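Side-chain contacts in probable thiosulfate sulfurtransferase (Thermus thermophilus, PDB 2EG4), which probably transfers sulfur from thiosulfate to cyanide, as expected of a rhodanese with two rhodanese-like domains, and binds a zinc ion: residues A[25-30]-A[106-111]; A[37-42]-A[222-227]; A[78-83]-A[211-216]; A[164-169]-A[194-199]; A[174-179]-A[205-210]. One frame throughout, in Å; residues are numbered along the deposited sequence.

Interaction 1. Residues A[25-30]-A[106-111]; sequences GARHLD and PKPERT. With SO4 (sulfate ion), chain F.
Over one face of the Arg27 guanidinium lies the ring of Pro108, with CG 3.4 Å above the guanidinium plane and displaced toward its rim, while at one edge, in plane, stands the Gly25 carbonyl. The contact joins strand 27-28, an edge strand of the parallel sheet in the first rhodanese-like domain, to the loop running from strand 89-92 to helix 125-129. A bend at chi2 (71°) turns the arginine back toward Gly25, in the loop before its strand, so that NH1 donates to Gly25 O at 2.8 Å, nearly exactly in the guanidinium plane and in the carbonyl plane as well. NE is bonded to Leu58 O and NH2, weakly, to Gly59 O; these bonds together probably fix the rotation of the group and present a flat surface to the proline. A leucine in its place would probably leave the Gly25 and Leu58 carbonyls without their donors and Pro108 without the plate it rests on. The imidazole of the next residue, His28, works at its edge instead: ND1 donates almost straight (171°) to O4 of a sulfate at 2.6 Å, the ion being shared with Arg15, and NE2 donates to Arg13 O. Pro106 meets the strand's backbone, its CG 3.4 Å from Ala26 O, an oxygen that also accepts a bond from Tyr18 OH.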
# COMPACT_ATOMS: atom_id res chain seq x y z
N GLY A 25 -14.59 13.34 -13.02
CA GLY A 25 -15.10 12.85 -11.75
C GLY A 25 -14.07 12.24 -10.82
O GLY A 25 -14.40 11.87 -9.69
N ALA A 26 -12.82 12.13 -11.27
CA ALA A 26 -11.80 11.52 -10.41
C ALA A 26 -11.39 12.41 -9.25
O ALA A 26 -11.23 13.62 -9.39
CB ALA A 26 -10.57 11.16 -11.24
N ARG A 27 -11.25 11.80 -8.07
CA ARG A 27 -10.81 12.54 -6.90
C ARG A 27 -9.29 12.44 -6.84
O ARG A 27 -8.73 11.47 -7.34
CB ARG A 27 -11.34 11.91 -5.60
CG ARG A 27 -12.81 12.14 -5.29
CD ARG A 27 -13.71 11.39 -6.21
NE ARG A 27 -15.03 11.18 -5.60
CZ ARG A 27 -16.17 11.15 -6.26
NH1 ARG A 27 -16.18 11.34 -7.58
NH2 ARG A 27 -17.30 10.88 -5.63
N HIS A 28 -8.64 13.42 -6.23
CA HIS A 28 -7.19 13.39 -6.06
C HIS A 28 -6.90 12.84 -4.68
O HIS A 28 -7.46 13.33 -3.70
CB HIS A 28 -6.58 14.78 -6.10
CG HIS A 28 -5.10 14.77 -5.87
ND1 HIS A 28 -4.52 15.28 -4.72
CD2 HIS A 28 -4.10 14.24 -6.60
CE1 HIS A 28 -3.22 15.06 -4.76
NE2 HIS A 28 -2.93 14.44 -5.89
N LEU A 29 -6.02 11.84 -4.59
CA LEU A 29 -5.64 11.30 -3.29
C LEU A 29 -4.27 10.62 -3.35
O LEU A 29 -4.07 9.72 -4.16
CB LEU A 29 -6.65 10.26 -2.80
CG LEU A 29 -6.31 9.71 -1.40
CD1 LEU A 29 -6.37 10.82 -0.33
CD2 LEU A 29 -7.28 8.57 -1.07
N ASP A 30 -3.35 11.06 -2.48
CA ASP A 30 -2.02 10.43 -2.38
C ASP A 30 -1.74 10.20 -0.88
O ASP A 30 -1.53 11.16 -0.12
CB ASP A 30 -0.93 11.31 -2.97
CG ASP A 30 0.46 10.67 -2.84
OD1 ASP A 30 0.64 9.79 -1.97
OD2 ASP A 30 1.38 11.05 -3.59
N PRO A 106 -13.77 17.79 -8.72
CA PRO A 106 -15.12 17.53 -8.21
C PRO A 106 -15.28 17.86 -6.73
O PRO A 106 -14.31 17.85 -5.97
CB PRO A 106 -15.32 16.05 -8.50
CG PRO A 106 -13.93 15.49 -8.42
CD PRO A 106 -13.09 16.54 -9.11
N LYS A 107 -16.51 18.18 -6.35
CA LYS A 107 -16.86 18.50 -4.97
C LYS A 107 -17.95 17.51 -4.60
O LYS A 107 -19.14 17.85 -4.62
CB LYS A 107 -17.42 19.92 -4.84
CG LYS A 107 -16.45 21.04 -5.19
CD LYS A 107 -17.03 22.37 -4.71
CE LYS A 107 -16.19 23.57 -5.16
NZ LYS A 107 -16.34 23.86 -6.62
N PRO A 108 -17.57 16.27 -4.28
CA PRO A 108 -18.55 15.24 -3.92
C PRO A 108 -19.33 15.59 -2.66
O PRO A 108 -18.85 16.34 -1.80
CB PRO A 108 -17.68 14.00 -3.70
CG PRO A 108 -16.44 14.28 -4.47
CD PRO A 108 -16.20 15.74 -4.21
N GLU A 109 -20.55 15.07 -2.57
CA GLU A 109 -21.35 15.27 -1.38
C GLU A 109 -20.92 14.10 -0.50
O GLU A 109 -20.81 12.97 -0.98
CB GLU A 109 -22.84 15.18 -1.70
CG GLU A 109 -23.45 16.46 -2.24
CD GLU A 109 -24.93 16.33 -2.55
OE1 GLU A 109 -25.68 15.84 -1.68
OE2 GLU A 109 -25.35 16.72 -3.66
N ARG A 110 -20.67 14.37 0.78
CA ARG A 110 -20.24 13.33 1.71
C ARG A 110 -21.06 12.05 1.64
O ARG A 110 -22.25 12.07 1.95
CB ARG A 110 -20.31 13.83 3.15
CG ARG A 110 -19.34 14.93 3.51
CD ARG A 110 -19.46 15.22 5.00
NE ARG A 110 -19.08 14.07 5.83
CZ ARG A 110 -17.86 13.86 6.30
NH1 ARG A 110 -16.89 14.72 6.03
NH2 ARG A 110 -17.60 12.80 7.06
N THR A 111 -20.44 10.94 1.24
CA THR A 111 -21.18 9.68 1.23
C THR A 111 -21.29 9.31 2.70
O THR A 111 -20.72 9.98 3.56
CB THR A 111 -20.44 8.55 0.44
OG1 THR A 111 -19.07 8.49 0.83
CG2 THR A 111 -20.53 8.81 -1.06
S SO4 F . -4.85 17.27 -1.99
O1 SO4 F . -3.68 17.83 -2.73
O2 SO4 F . -4.37 16.24 -1.01
O3 SO4 F . -5.56 18.37 -1.26
O4 SO4 F . -5.80 16.62 -2.96

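Interaction 2. Residues A[37-42]-A[222-227]; sequences RLREEA and LQEGLP
Arg37 and Glu224 form a salt bridge in which a single carboxylate oxygen sits between two nitrogens: OE2 of Glu224 is 2.6 Å from Arg37 NH2, and the same oxygen is 2.7 Å from Arg37 NE. Both bonds are weak, with N-H...O angles of 116°, because the one oxygen straddles the two N-H groups and neither is aimed at it; the guanidinium and carboxylate planes stand 53° apart, and charge probably contributes more than alignment. The other nitrogen of the fork, NH1, is held by Glu43, so the arginine lies between two acids. OE1 of Glu224 faces Arg39 NH1 at a long 3.6 Å, well out of that guanidinium's plane, where the attraction is of charges alone. The result is a three-residue salt-bridge network spanning the two rhodanese-like domains: Glu224 follows the turns of helix 217-223, just before Gly225, which carries the Schellman motif, and the arginines come from the loop that leads to the N-cap residue Glu40 of helix 41-57. Glu43 also accepts from the backbone N of Arg39 and of Glu40. Arg37 runs out fully extended (chi1 to chi3 near 180°), which carries its head out to the carboxylate. Further out the contact is slight, with Arg39 CD 3.7 Å from Glu224 OE1, and on the inner side of the loop Leu38 packs on Leu44 and Leu47.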
# COMPACT_ATOMS: atom_id res chain seq x y z
N ARG A 37 1.46 3.98 13.52
CA ARG A 37 1.90 3.22 14.68
C ARG A 37 0.65 2.42 15.05
O ARG A 37 -0.39 3.00 15.39
CB ARG A 37 2.32 4.13 15.85
CG ARG A 37 2.83 3.32 17.03
CD ARG A 37 3.22 4.17 18.24
NE ARG A 37 3.76 3.35 19.33
CZ ARG A 37 3.02 2.68 20.21
NH1 ARG A 37 1.70 2.71 20.13
NH2 ARG A 37 3.61 1.96 21.18
N LEU A 38 0.75 1.10 14.95
CA LEU A 38 -0.39 0.24 15.21
C LEU A 38 -0.04 -0.87 16.17
O LEU A 38 0.31 -1.99 15.76
CB LEU A 38 -0.91 -0.34 13.89
CG LEU A 38 -1.35 0.69 12.83
CD1 LEU A 38 -1.56 -0.03 11.49
CD2 LEU A 38 -2.63 1.38 13.25
N ARG A 39 -0.10 -0.56 17.46
CA ARG A 39 0.20 -1.54 18.50
C ARG A 39 -1.05 -1.85 19.31
O ARG A 39 -1.39 -3.03 19.54
CB ARG A 39 1.31 -1.05 19.43
CG ARG A 39 1.76 -2.11 20.47
CD ARG A 39 2.86 -1.60 21.43
NE ARG A 39 3.31 -2.65 22.33
CZ ARG A 39 4.12 -2.46 23.37
NH1 ARG A 39 4.57 -1.24 23.66
NH2 ARG A 39 4.50 -3.49 24.13
N GLU A 40 -1.75 -0.80 19.74
CA GLU A 40 -2.96 -0.96 20.55
C GLU A 40 -4.24 -1.01 19.70
O GLU A 40 -4.32 -0.43 18.62
CB GLU A 40 -3.11 0.19 21.54
CG GLU A 40 -1.87 0.53 22.36
CD GLU A 40 -1.31 -0.68 23.10
OE1 GLU A 40 -2.11 -1.55 23.49
OE2 GLU A 40 -0.09 -0.74 23.30
N GLU A 41 -5.27 -1.68 20.22
CA GLU A 41 -6.54 -1.74 19.50
C GLU A 41 -7.03 -0.31 19.19
O GLU A 41 -7.58 -0.06 18.11
CB GLU A 41 -7.58 -2.50 20.34
CG GLU A 41 -9.01 -2.56 19.79
CD GLU A 41 -9.15 -3.29 18.47
OE1 GLU A 41 -8.26 -4.10 18.13
OE2 GLU A 41 -10.16 -3.06 17.77
N ALA A 42 -6.85 0.62 20.13
CA ALA A 42 -7.30 2.01 19.90
C ALA A 42 -6.64 2.61 18.66
O ALA A 42 -7.24 3.45 17.97
CB ALA A 42 -7.00 2.88 21.13
N LEU A 222 11.64 0.35 14.49
CA LEU A 222 12.73 1.03 15.19
C LEU A 222 12.21 1.97 16.29
O LEU A 222 12.79 2.06 17.36
CB LEU A 222 13.59 1.82 14.20
CG LEU A 222 14.45 0.95 13.27
CD1 LEU A 222 15.16 1.82 12.24
CD2 LEU A 222 15.48 0.16 14.11
N GLN A 223 11.10 2.67 16.03
CA GLN A 223 10.57 3.56 17.06
C GLN A 223 10.22 2.76 18.32
O GLN A 223 10.38 3.24 19.44
CB GLN A 223 9.33 4.30 16.54
CG GLN A 223 9.67 5.41 15.55
CD GLN A 223 10.69 6.40 16.12
OE1 GLN A 223 10.53 6.89 17.24
NE2 GLN A 223 11.73 6.69 15.34
N GLU A 224 9.76 1.53 18.13
CA GLU A 224 9.37 0.66 19.23
C GLU A 224 10.56 0.06 19.98
O GLU A 224 10.40 -0.49 21.06
CB GLU A 224 8.48 -0.47 18.72
CG GLU A 224 7.05 -0.03 18.36
CD GLU A 224 6.26 0.31 19.60
OE1 GLU A 224 6.31 -0.47 20.57
OE2 GLU A 224 5.58 1.36 19.61
N GLY A 225 11.75 0.14 19.39
CA GLY A 225 12.94 -0.41 20.03
C GLY A 225 13.08 -1.92 19.94
O GLY A 225 13.78 -2.55 20.74
N LEU A 226 12.42 -2.51 18.95
CA LEU A 226 12.47 -3.96 18.75
C LEU A 226 13.83 -4.35 18.17
O LEU A 226 14.50 -3.53 17.54
CB LEU A 226 11.33 -4.36 17.81
CG LEU A 226 9.99 -4.08 18.51
CD1 LEU A 226 8.85 -4.08 17.50
CD2 LEU A 226 9.75 -5.15 19.56
N PRO A 227 14.24 -5.61 18.38
CA PRO A 227 15.53 -6.14 17.90
C PRO A 227 15.75 -6.01 16.39
O PRO A 227 14.84 -6.24 15.60
CB PRO A 227 15.49 -7.60 18.34
CG PRO A 227 14.48 -7.63 19.46
CD PRO A 227 13.43 -6.67 18.98

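Interaction 3. Residues A[78-83]-A[211-216]; sequences TAFFLG and ARNYLG
Asn213, in strand 210-213, is the first residue of its segment to meet helix 73-84, standing its amide nearly upright over one face of the Phe80 ring, with CB against CZ and CE1. Its CB is 3.5 Å from Phe80 CZ, and one terminal atom of the amide stands over the centre of the ring, with ring and amide planes 80° apart. Tyr214 follows as the centre of an inverse gamma turn; its side chain leaves in another direction, where OH bonds to Glu220. The turn brings Leu215 back to the helix. With CG opposite the backbone N (chi1 -173°), Leu215 directs CD2 between two aromatics: it lies 3.7 Å from Phe81 CE1, and the same methyl reaches the edge of Phe80 at CE2, 4.2 Å away. Phe80 also meets Phe201 edge-to-face, and Phe81 packs on Leu36, Leu47 and Leu51. The contact thus lies at the buried seam of the two rhodanese-like domains, a helix of the first against the edge strand of the second domain's sheet. Aromatic and aliphatic groups meet here with one amide over a ring face, which suggests that the domains probably join at this point mainly through close fit and burial of apolar surface.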
# COMPACT_ATOMS: atom_id res chain seq x y z
N THR A 78 -1.65 3.94 -1.49
CA THR A 78 -2.96 4.55 -1.40
C THR A 78 -4.03 3.48 -1.61
O THR A 78 -5.00 3.43 -0.85
CB THR A 78 -3.10 5.71 -2.43
OG1 THR A 78 -2.04 6.67 -2.20
CG2 THR A 78 -4.44 6.44 -2.23
N ALA A 79 -3.87 2.61 -2.61
CA ALA A 79 -4.84 1.54 -2.83
C ALA A 79 -4.90 0.61 -1.63
O ALA A 79 -5.97 0.10 -1.28
CB ALA A 79 -4.49 0.74 -4.09
N PHE A 80 -3.75 0.41 -1.00
CA PHE A 80 -3.69 -0.45 0.17
C PHE A 80 -4.56 0.12 1.29
O PHE A 80 -5.32 -0.61 1.92
CB PHE A 80 -2.26 -0.60 0.67
CG PHE A 80 -2.15 -1.54 1.84
CD1 PHE A 80 -2.34 -2.91 1.66
CD2 PHE A 80 -1.96 -1.04 3.12
CE1 PHE A 80 -2.36 -3.77 2.76
CE2 PHE A 80 -1.97 -1.90 4.23
CZ PHE A 80 -2.17 -3.26 4.04
N PHE A 81 -4.47 1.42 1.53
CA PHE A 81 -5.31 2.01 2.57
C PHE A 81 -6.79 1.89 2.23
O PHE A 81 -7.61 1.56 3.09
CB PHE A 81 -4.98 3.50 2.75
CG PHE A 81 -3.81 3.77 3.65
CD1 PHE A 81 -3.92 3.55 5.02
CD2 PHE A 81 -2.63 4.27 3.14
CE1 PHE A 81 -2.84 3.85 5.88
CE2 PHE A 81 -1.54 4.58 3.98
CZ PHE A 81 -1.65 4.36 5.36
N LEU A 82 -7.17 2.18 0.98
CA LEU A 82 -8.59 2.11 0.64
C LEU A 82 -9.12 0.68 0.77
O LEU A 82 -10.23 0.48 1.27
CB LEU A 82 -8.82 2.68 -0.77
CG LEU A 82 -9.18 4.19 -0.81
CD1 LEU A 82 -8.25 4.98 0.06
CD2 LEU A 82 -9.14 4.72 -2.26
N GLY A 83 -8.33 -0.30 0.33
CA GLY A 83 -8.76 -1.69 0.44
C GLY A 83 -8.79 -2.14 1.90
O GLY A 83 -9.64 -2.93 2.32
N ALA A 211 -0.31 -12.65 0.61
CA ALA A 211 0.58 -11.63 1.14
C ALA A 211 -0.15 -10.67 2.10
O ALA A 211 -1.30 -10.32 1.89
CB ALA A 211 1.20 -10.84 -0.01
N ARG A 212 0.54 -10.27 3.16
CA ARG A 212 -0.01 -9.35 4.17
C ARG A 212 1.06 -8.28 4.33
O ARG A 212 2.25 -8.59 4.40
CB ARG A 212 -0.21 -10.05 5.51
CG ARG A 212 -1.24 -11.16 5.50
CD ARG A 212 -1.19 -11.88 6.84
NE ARG A 212 -1.53 -10.98 7.93
CZ ARG A 212 -1.45 -11.31 9.22
NH1 ARG A 212 -1.03 -12.51 9.58
NH2 ARG A 212 -1.80 -10.43 10.15
N ASN A 213 0.63 -7.02 4.43
CA ASN A 213 1.53 -5.87 4.48
C ASN A 213 1.77 -5.33 5.88
O ASN A 213 0.82 -4.95 6.56
CB ASN A 213 0.91 -4.77 3.59
CG ASN A 213 1.86 -3.61 3.27
OD1 ASN A 213 1.42 -2.51 2.86
ND2 ASN A 213 3.14 -3.84 3.39
N TYR A 214 3.04 -5.27 6.28
CA TYR A 214 3.42 -4.73 7.59
C TYR A 214 3.50 -3.23 7.36
O TYR A 214 4.56 -2.68 7.09
CB TYR A 214 4.78 -5.26 8.05
CG TYR A 214 5.26 -4.62 9.35
CD1 TYR A 214 4.36 -4.04 10.24
CD2 TYR A 214 6.62 -4.56 9.65
CE1 TYR A 214 4.81 -3.41 11.41
CE2 TYR A 214 7.07 -3.95 10.81
CZ TYR A 214 6.16 -3.36 11.68
OH TYR A 214 6.62 -2.72 12.80
N LEU A 215 2.34 -2.58 7.50
CA LEU A 215 2.24 -1.15 7.26
C LEU A 215 3.17 -0.30 8.12
O LEU A 215 3.77 0.65 7.62
CB LEU A 215 0.78 -0.73 7.42
CG LEU A 215 0.43 0.71 7.05
CD1 LEU A 215 0.87 1.02 5.61
CD2 LEU A 215 -1.06 0.88 7.23
N GLY A 216 3.32 -0.63 9.41
CA GLY A 216 4.22 0.14 10.26
C GLY A 216 5.64 0.08 9.73
O GLY A 216 6.42 1.07 9.75

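Interaction 4. Residues A[164-169]-A[194-199]; sequences APLELF and GARSAV. With SO4 (sulfate ion), chain D.
Leu166 swings its CG opposite its own backbone N (chi1 173°), aiming both methyls at helix 195-206, while Arg196, extended at chi2, bends at chi3 (-77°), turning its guanidinium toward a sulfate. The leucine therefore meets only the arginine's aliphatic part and backbone: CD2 is 3.5 Å from Arg196 CG, and CD1 is 3.5 Å from Arg196 O. CD1 also lies 3.7 Å from Val199 CB, one turn along. The polar end has another task. Arg196 NE donates to sulfate O4 at 2.9 Å and NH2 to sulfate O2 at 2.7 Å, the ion standing at the guanidinium edge, near its plane. The backbone N of Arg196 reaches the same O4 at 2.8 Å, and the amides of Ala195, His192 and Ser193 hold the ion too. Backbone amides gathered round an anion at the start of this helix are consistent with the active-site loop of the rhodanese family, and the sulfate, probably from the crystallisation liquor, may mark a substrate pocket. NH2 also pairs with Glu142; an alanine here would probably leave that carboxylate without its mate, deprive the anion of two donors and open a gap beside Leu166. Around the contact, Val199 and Ala198 rest on Cys76 of helix 73-84, Leu166 is bonded through its backbone to Val137, and Phe169 fills the space between helices 175-179 and 195-206.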
# COMPACT_ATOMS: atom_id res chain seq x y z
N ALA A 164 13.96 -9.37 -0.78
CA ALA A 164 13.33 -9.59 -2.07
C ALA A 164 13.05 -8.17 -2.59
O ALA A 164 11.92 -7.67 -2.49
CB ALA A 164 12.03 -10.39 -1.93
N PRO A 165 14.09 -7.50 -3.13
CA PRO A 165 13.99 -6.14 -3.67
C PRO A 165 12.78 -5.92 -4.55
O PRO A 165 12.44 -6.76 -5.37
CB PRO A 165 15.31 -5.97 -4.43
CG PRO A 165 16.26 -6.81 -3.59
CD PRO A 165 15.44 -8.06 -3.34
N LEU A 166 12.15 -4.76 -4.36
CA LEU A 166 10.95 -4.36 -5.10
C LEU A 166 11.00 -4.69 -6.59
O LEU A 166 10.03 -5.21 -7.16
CB LEU A 166 10.75 -2.85 -4.93
CG LEU A 166 9.63 -2.20 -5.75
CD1 LEU A 166 8.28 -2.66 -5.23
CD2 LEU A 166 9.75 -0.68 -5.66
N GLU A 167 12.14 -4.37 -7.20
CA GLU A 167 12.37 -4.59 -8.63
C GLU A 167 11.91 -5.97 -9.11
O GLU A 167 11.28 -6.09 -10.17
CB GLU A 167 13.85 -4.40 -8.94
CG GLU A 167 14.36 -2.96 -8.81
CD GLU A 167 14.09 -2.33 -7.45
OE1 GLU A 167 14.46 -2.93 -6.41
OE2 GLU A 167 13.52 -1.21 -7.43
N LEU A 168 12.22 -7.00 -8.34
CA LEU A 168 11.84 -8.37 -8.70
C LEU A 168 10.34 -8.53 -8.96
O LEU A 168 9.93 -9.30 -9.83
CB LEU A 168 12.23 -9.33 -7.57
CG LEU A 168 13.70 -9.45 -7.18
CD1 LEU A 168 13.83 -10.31 -5.91
CD2 LEU A 168 14.47 -10.08 -8.34
N PHE A 169 9.53 -7.80 -8.21
CA PHE A 169 8.08 -7.90 -8.35
C PHE A 169 7.54 -7.30 -9.63
O PHE A 169 6.39 -7.52 -9.99
CB PHE A 169 7.42 -7.26 -7.12
CG PHE A 169 7.67 -8.01 -5.85
CD1 PHE A 169 6.82 -9.03 -5.46
CD2 PHE A 169 8.81 -7.75 -5.09
CE1 PHE A 169 7.09 -9.80 -4.33
CE2 PHE A 169 9.09 -8.50 -3.96
CZ PHE A 169 8.23 -9.53 -3.58
N GLY A 194 5.78 0.92 4.49
CA GLY A 194 4.77 0.12 3.80
C GLY A 194 4.38 0.46 2.37
O GLY A 194 3.40 -0.07 1.88
N ALA A 195 5.13 1.34 1.71
CA ALA A 195 4.81 1.76 0.34
C ALA A 195 5.26 0.74 -0.71
O ALA A 195 4.44 0.22 -1.46
CB ALA A 195 5.44 3.17 0.06
N ARG A 196 6.55 0.46 -0.77
CA ARG A 196 7.02 -0.52 -1.73
C ARG A 196 6.45 -1.89 -1.42
O ARG A 196 6.24 -2.71 -2.33
CB ARG A 196 8.53 -0.58 -1.74
CG ARG A 196 9.20 0.60 -2.45
CD ARG A 196 10.71 0.56 -2.22
NE ARG A 196 11.03 1.05 -0.88
CZ ARG A 196 12.27 1.12 -0.38
NH1 ARG A 196 13.31 0.71 -1.11
NH2 ARG A 196 12.47 1.65 0.82
N SER A 197 6.20 -2.16 -0.14
CA SER A 197 5.65 -3.46 0.22
C SER A 197 4.20 -3.55 -0.20
O SER A 197 3.70 -4.64 -0.43
CB SER A 197 5.85 -3.75 1.72
OG SER A 197 5.48 -2.65 2.54
N ALA A 198 3.53 -2.40 -0.32
CA ALA A 198 2.14 -2.40 -0.78
C ALA A 198 2.17 -2.85 -2.26
O ALA A 198 1.24 -3.50 -2.75
CB ALA A 198 1.56 -1.00 -0.68
N VAL A 199 3.24 -2.50 -2.95
CA VAL A 199 3.37 -2.89 -4.36
C VAL A 199 3.54 -4.40 -4.42
O VAL A 199 2.87 -5.08 -5.19
CB VAL A 199 4.60 -2.22 -5.03
CG1 VAL A 199 4.72 -2.74 -6.49
CG2 VAL A 199 4.44 -0.71 -5.08
S SO4 D . 8.99 2.68 1.56
O1 SO4 D . 9.55 4.07 1.45
O2 SO4 D . 10.05 1.76 2.09
O3 SO4 D . 7.81 2.69 2.49
O4 SO4 D . 8.55 2.21 0.20

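Interaction 5. Residues A[174-179]-A[205-210]; sequences GLLERL and RSLGVR
Leu176 approaches Leu207 with its side chain running past it in the opposite direction. CB itself stands back from the other segment; a chi1 of -55° then places CG beside the backbone N and within 4.0 Å of Leu207 CD1. The two branches then part. CD1 settles over the backbone, 3.5 Å from Leu207 O, and also meets Leu207 CB at 3.8 Å. CD2 enters a notch between two side chains: Leu207 CD1 is 3.7 Å from it, and Val209 CG2 is equally near that Leu176 methyl. The notch is made by the way helix 195-206 ends. Gly208, with positive phi, closes a Schellman motif, and the reversal that follows puts Leu207 and Val209 on the same flank before the chain enters strand 210-213; this is the second half of a beta-alpha-beta crossover starting from strand 186-190. The short helix 175-179 starts after Gly174 at the N-cap position, and its first residue, Leu175, adds its CD2 at 4.0 Å from Leu207 CD1, the two side chains crossing at about a right angle. Val209 is further backed by Leu204 and by Val187 of the central sheet, and Leu175 by Phe169 and Val203.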
# COMPACT_ATOMS: atom_id res chain seq x y z
N GLY A 174 7.09 -15.97 -13.75
CA GLY A 174 8.11 -16.77 -13.09
C GLY A 174 8.61 -16.24 -11.76
O GLY A 174 9.58 -16.76 -11.20
N LEU A 175 7.94 -15.22 -11.23
CA LEU A 175 8.34 -14.63 -9.95
C LEU A 175 8.25 -15.60 -8.78
O LEU A 175 9.21 -15.75 -8.02
CB LEU A 175 7.49 -13.39 -9.65
CG LEU A 175 7.77 -12.70 -8.31
CD1 LEU A 175 9.23 -12.24 -8.27
CD2 LEU A 175 6.81 -11.53 -8.13
N LEU A 176 7.10 -16.24 -8.62
CA LEU A 176 6.91 -17.18 -7.52
C LEU A 176 7.98 -18.27 -7.56
O LEU A 176 8.42 -18.78 -6.52
CB LEU A 176 5.52 -17.82 -7.59
CG LEU A 176 4.37 -16.82 -7.61
CD1 LEU A 176 3.06 -17.55 -7.33
CD2 LEU A 176 4.60 -15.74 -6.56
N GLU A 177 8.39 -18.63 -8.78
CA GLU A 177 9.41 -19.64 -8.95
C GLU A 177 10.75 -19.11 -8.47
O GLU A 177 11.44 -19.77 -7.70
CB GLU A 177 9.51 -20.05 -10.43
CG GLU A 177 8.23 -20.66 -11.00
CD GLU A 177 7.26 -19.62 -11.55
OE1 GLU A 177 6.72 -18.80 -10.77
OE2 GLU A 177 7.04 -19.62 -12.79
N ARG A 178 11.12 -17.91 -8.90
CA ARG A 178 12.38 -17.33 -8.47
C ARG A 178 12.38 -17.06 -6.97
O ARG A 178 13.44 -17.06 -6.33
CB ARG A 178 12.67 -16.03 -9.24
CG ARG A 178 13.03 -16.26 -10.72
CD ARG A 178 13.55 -14.98 -11.38
NE ARG A 178 12.52 -13.95 -11.47
CZ ARG A 178 11.48 -14.00 -12.29
NH1 ARG A 178 11.32 -15.04 -13.11
NH2 ARG A 178 10.58 -13.02 -12.30
N LEU A 179 11.21 -16.83 -6.39
CA LEU A 179 11.12 -16.56 -4.96
C LEU A 179 10.90 -17.84 -4.16
O LEU A 179 11.03 -17.85 -2.94
CB LEU A 179 10.00 -15.56 -4.67
CG LEU A 179 10.19 -14.11 -5.12
CD1 LEU A 179 8.91 -13.33 -4.81
CD2 LEU A 179 11.37 -13.49 -4.40
N ARG A 205 -0.54 -10.96 -4.41
CA ARG A 205 -1.94 -11.35 -4.33
C ARG A 205 -2.48 -11.73 -5.70
O ARG A 205 -3.26 -12.68 -5.83
CB ARG A 205 -2.77 -10.21 -3.72
CG ARG A 205 -2.57 -10.09 -2.21
CD ARG A 205 -3.85 -10.33 -1.43
NE ARG A 205 -3.58 -10.64 -0.03
CZ ARG A 205 -4.52 -10.93 0.86
NH1 ARG A 205 -5.80 -10.96 0.50
NH2 ARG A 205 -4.18 -11.20 2.12
N SER A 206 -2.04 -11.01 -6.74
CA SER A 206 -2.51 -11.31 -8.08
C SER A 206 -1.96 -12.65 -8.55
O SER A 206 -2.51 -13.26 -9.48
CB SER A 206 -2.09 -10.22 -9.07
OG SER A 206 -0.71 -10.30 -9.39
N LEU A 207 -0.88 -13.12 -7.93
CA LEU A 207 -0.30 -14.41 -8.31
C LEU A 207 -0.83 -15.52 -7.40
O LEU A 207 -0.37 -16.66 -7.48
CB LEU A 207 1.22 -14.35 -8.26
CG LEU A 207 1.86 -13.42 -9.30
CD1 LEU A 207 3.34 -13.22 -9.00
CD2 LEU A 207 1.64 -13.99 -10.71
N GLY A 208 -1.77 -15.17 -6.53
CA GLY A 208 -2.36 -16.16 -5.65
C GLY A 208 -1.73 -16.36 -4.28
O GLY A 208 -2.19 -17.21 -3.52
N VAL A 209 -0.69 -15.59 -3.98
CA VAL A 209 -0.01 -15.69 -2.70
C VAL A 209 -0.74 -14.87 -1.63
O VAL A 209 -1.19 -13.76 -1.90
CB VAL A 209 1.44 -15.18 -2.82
CG1 VAL A 209 2.06 -15.01 -1.45
CG2 VAL A 209 2.26 -16.16 -3.67
N ARG A 210 -0.87 -15.42 -0.43
CA ARG A 210 -1.56 -14.71 0.64
C ARG A 210 -0.60 -13.73 1.32
O ARG A 210 -0.12 -13.94 2.45
CB ARG A 210 -2.13 -15.71 1.64
CG ARG A 210 -3.28 -16.55 1.05
CD ARG A 210 -3.73 -17.66 1.98
NE ARG A 210 -4.70 -18.54 1.33
CZ ARG A 210 -4.94 -19.80 1.70
NH1 ARG A 210 -4.28 -20.33 2.73
NH2 ARG A 210 -5.82 -20.53 1.04

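Four of the five contacts are joined by touching residues; interaction 2 stands apart, its nearest atoms about 4 Å from interaction 3. Interaction 3, about 4 Å from the centre of the chain, touches the other three: Leu29 of interaction 1 packs on Thr78, Arg205 of interaction 5 probably bonds Ala211 O, and Asn213 lies beside Ser197 of interaction 4. Interactions 4 and 5 share helix 195-206. Interaction 4 holds the sulfate at the probable active-site loop, distinct from the one beside His28 in interaction 1; its Arg196 side chain is about 10 Å from the zinc ion held by Cys151, Cys152, His192 and His219, the side chain of Arg37 about 12 Å from that zinc.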